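Long-range contact in PKD domain (Vibrio anguillarum, PDB 6AEM), which forms a calcium-binding polycystic-kidney-disease (PKD) domain of the protease Epp, its precise role in the enzyme being unsettled: residues A10-T16 with T78-V84. Residues are numbered along the deposited sequence; the frame is centred on the assembly and turned at random. Where two conformers were deposited one is given.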
loop_
_atom_site.group_PDB
_atom_site.type_symbol
_atom_site.label_atom_id
_atom_site.label_comp_id
_atom_site.label_asym_id
_atom_site.label_seq_id
_atom_site.Cartn_x
_atom_site.Cartn_y
_atom_site.Cartn_z
ATOM N N ALA A 10 -2.280 8.503 3.535
ATOM C CA ALA A 10 -1.988 7.212 2.917
ATOM C C ALA A 10 -2.937 6.996 1.748
ATOM O O ALA A 10 -4.157 7.073 1.906
ATOM C CB ALA A 10 -2.149 6.058 3.898
ATOM N N ASN A 11 -2.381 6.793 0.561
ATOM C CA ASN A 11 -3.214 6.482 -0.589
ATOM C C ASN A 11 -2.380 5.824 -1.667
ATOM O O ASN A 11 -1.170 6.008 -1.736
ATOM C CB ASN A 11 -3.875 7.726 -1.157
ATOM C CG ASN A 11 -4.935 7.386 -2.160
ATOM O OD1 ASN A 11 -5.508 6.286 -2.145
ATOM N ND2 ASN A 11 -5.214 8.320 -3.043
ATOM N N PHE A 12 -3.064 5.056 -2.517
ATOM C CA PHE A 12 -2.403 4.293 -3.561
ATOM C C PHE A 12 -3.439 3.855 -4.580
ATOM O O PHE A 12 -4.645 3.920 -4.339
ATOM C CB PHE A 12 -1.614 3.103 -2.969
ATOM C CG PHE A 12 -2.486 2.058 -2.297
ATOM C CD1 PHE A 12 -2.958 0.968 -3.018
ATOM C CD2 PHE A 12 -2.807 2.152 -0.950
ATOM C CE1 PHE A 12 -3.772 0.005 -2.407
ATOM C CE2 PHE A 12 -3.586 1.197 -0.342
ATOM C CZ PHE A 12 -4.066 0.126 -1.075
ATOM N N GLU A 13 -2.932 3.368 -5.701
ATOM C CA GLU A 13 -3.710 2.706 -6.724
ATOM C C GLU A 13 -2.935 1.476 -7.136
ATOM O O GLU A 13 -1.704 1.500 -7.182
ATOM C CB GLU A 13 -3.854 3.636 -7.908
ATOM C CG GLU A 13 -4.563 3.067 -9.121
ATOM C CD GLU A 13 -4.757 4.105 -10.235
ATOM O OE1 GLU A 13 -4.659 5.312 -9.961
ATOM O OE2 GLU A 13 -5.036 3.747 -11.432
ATOM N N LEU A 14 -3.659 0.414 -7.477
ATOM C CA LEU A 14 -3.042 -0.828 -7.919
ATOM C C LEU A 14 -3.204 -1.026 -9.416
ATOM O O LEU A 14 -4.246 -0.709 -9.992
ATOM C CB LEU A 14 -3.650 -2.027 -7.191
ATOM C CG LEU A 14 -3.540 -1.920 -5.671
ATOM C CD1 LEU A 14 -4.253 -3.091 -5.021
ATOM C CD2 LEU A 14 -2.090 -1.880 -5.260
ATOM N N LYS A 15 -2.170 -1.588 -10.011
ATOM C CA LYS A 15 -2.169 -1.994 -11.405
ATOM C C LYS A 15 -2.074 -3.511 -11.430
ATOM O O LYS A 15 -1.085 -4.082 -10.948
ATOM C CB LYS A 15 -0.980 -1.347 -12.121
ATOM C CG LYS A 15 -0.698 -1.832 -13.537
ATOM C CD LYS A 15 0.355 -0.920 -14.131
ATOM C CE LYS A 15 0.917 -1.349 -15.465
ATOM N NZ LYS A 15 1.995 -0.371 -15.816
ATOM N N THR A 16 -3.113 -4.169 -11.942
ATOM C CA THR A 16 -3.115 -5.622 -11.990
ATOM C C THR A 16 -2.850 -6.112 -13.412
ATOM O O THR A 16 -3.249 -5.486 -14.400
ATOM C CB THR A 16 -4.418 -6.228 -11.454
ATOM O OG1 THR A 16 -5.518 -5.877 -12.300
ATOM C CG2 THR A 16 -4.691 -5.749 -10.039
ATOM N N THR A 78 -4.580 3.196 4.916
ATOM C CA THR A 78 -5.614 3.100 3.883
ATOM C C THR A 78 -5.584 1.702 3.304
ATOM O O THR A 78 -4.511 1.159 3.070
ATOM C CB THR A 78 -5.475 4.181 2.818
ATOM O OG1 THR A 78 -5.692 5.449 3.440
ATOM C CG2 THR A 78 -6.474 3.968 1.683
ATOM N N THR A 79 -6.764 1.118 3.101
ATOM C CA THR A 79 -6.843 -0.220 2.514
ATOM C C THR A 79 -7.770 -0.199 1.307
ATOM O O THR A 79 -8.682 0.608 1.228
ATOM C CB THR A 79 -7.300 -1.319 3.500
ATOM O OG1 THR A 79 -8.720 -1.262 3.691
ATOM C CG2 THR A 79 -6.604 -1.191 4.859
ATOM N N ARG A 80 -7.572 -1.141 0.379
ATOM C CA ARG A 80 -8.432 -1.282 -0.795
ATOM C C ARG A 80 -8.550 -2.764 -1.129
ATOM O O ARG A 80 -7.547 -3.478 -1.127
ATOM C CB ARG A 80 -7.884 -0.576 -2.034
ATOM C CG ARG A 80 -7.615 0.897 -1.888
ATOM C CD ARG A 80 -7.093 1.421 -3.257
ATOM N NE ARG A 80 -7.052 2.877 -3.263
ATOM C CZ ARG A 80 -8.117 3.651 -3.344
ATOM N NH1 ARG A 80 -9.319 3.135 -3.547
ATOM N NH2 ARG A 80 -7.939 4.966 -3.292
ATOM N N THR A 81 -9.772 -3.212 -1.461
ATOM C CA THR A 81 -9.901 -4.549 -2.042
ATOM C C THR A 81 -9.455 -4.533 -3.512
ATOM O O THR A 81 -9.558 -3.516 -4.222
ATOM C CB THR A 81 -11.330 -5.103 -1.911
ATOM O OG1 THR A 81 -12.270 -4.190 -2.506
ATOM C CG2 THR A 81 -11.671 -5.363 -0.441
ATOM N N THR A 82 -8.943 -5.675 -3.968
ATOM C CA THR A 82 -8.582 -5.893 -5.356
ATOM C C THR A 82 -8.973 -7.315 -5.718
ATOM O O THR A 82 -9.106 -8.191 -4.863
ATOM C CB THR A 82 -7.074 -5.635 -5.575
ATOM O OG1 THR A 82 -6.797 -5.587 -6.977
ATOM C CG2 THR A 82 -6.209 -6.682 -4.902
ATOM N N GLN A 83 -9.160 -7.527 -6.999
ATOM C CA GLN A 83 -9.478 -8.846 -7.523
ATOM C C GLN A 83 -8.445 -9.195 -8.576
ATOM O O GLN A 83 -8.151 -8.380 -9.459
ATOM C CB GLN A 83 -10.882 -8.886 -8.134
ATOM C CG GLN A 83 -12.016 -8.674 -7.129
ATOM C CD GLN A 83 -12.230 -7.223 -6.724
ATOM O OE1 GLN A 83 -12.118 -6.306 -7.549
ATOM N NE2 GLN A 83 -12.522 -7.006 -5.433
ATOM N N VAL A 84 -7.895 -10.398 -8.491
ATOM C CA VAL A 84 -6.967 -10.884 -9.500
ATOM C C VAL A 84 -7.487 -12.207 -10.025
ATOM O O VAL A 84 -8.083 -12.996 -9.285
ATOM C CB VAL A 84 -5.508 -11.004 -9.011
ATOM C CG1 VAL A 84 -4.963 -9.624 -8.681
ATOM C CG2 VAL A 84 -5.385 -11.933 -7.827
#
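Arg80 sets off with CG beside its own backbone N (chi1 -57°) and runs extended as far as NE, while Phe12 has its CG between N and the carbonyl carbon (chi1 65°); together these turns bring the aliphatic part of the arginine over one face of the phenyl ring. The two residues join the sheets of the PKD beta-sandwich along one side: the segments lie on strands 12-17 and 75-84, each an outermost strand of its own sheet, and the axes of 12-16 and 78-84, roughly parallel, stay 8.7 Å apart at closest, so side chains rather than backbone pairing bridge them. Arg80 CD makes a CH-pi contact 4.1 Å from the centroid of the Phe12 ring; the guanidinium stands farther out above the same face, its plane nearly perpendicular to the ring, too distant for more than a weak cation-pi attraction. NE donates to Phe12 O at 2.8 Å, a bent bond that meets the oxygen tilted from the carbonyl plane. NH2 reaches Asn11 OD1 at 3.0 Å, in the amide plane and on a lone pair, and the pair of bonds fixes the rotation of the guanidinium. The ring turns an edge to Thr78 O, with CE2 3.5 Å from that oxygen, and it also packs edge-to-face with Trp39. Toward Thr16 the contact is van der Waals packing, with no hydrogen bond between the two segments: Leu14 CD1 lies 3.8 Å from Thr82 CB, and Thr16 CG2 sits 3.7 Å from Thr82 OG1 and also meets Val84 CG1. At the opposite end, where the chains come closer just before strand 12-16 begins, Thr78 OG1 donates to Ala10 O at 2.7 Å, approaching from above the carbonyl plane, 46° out of it.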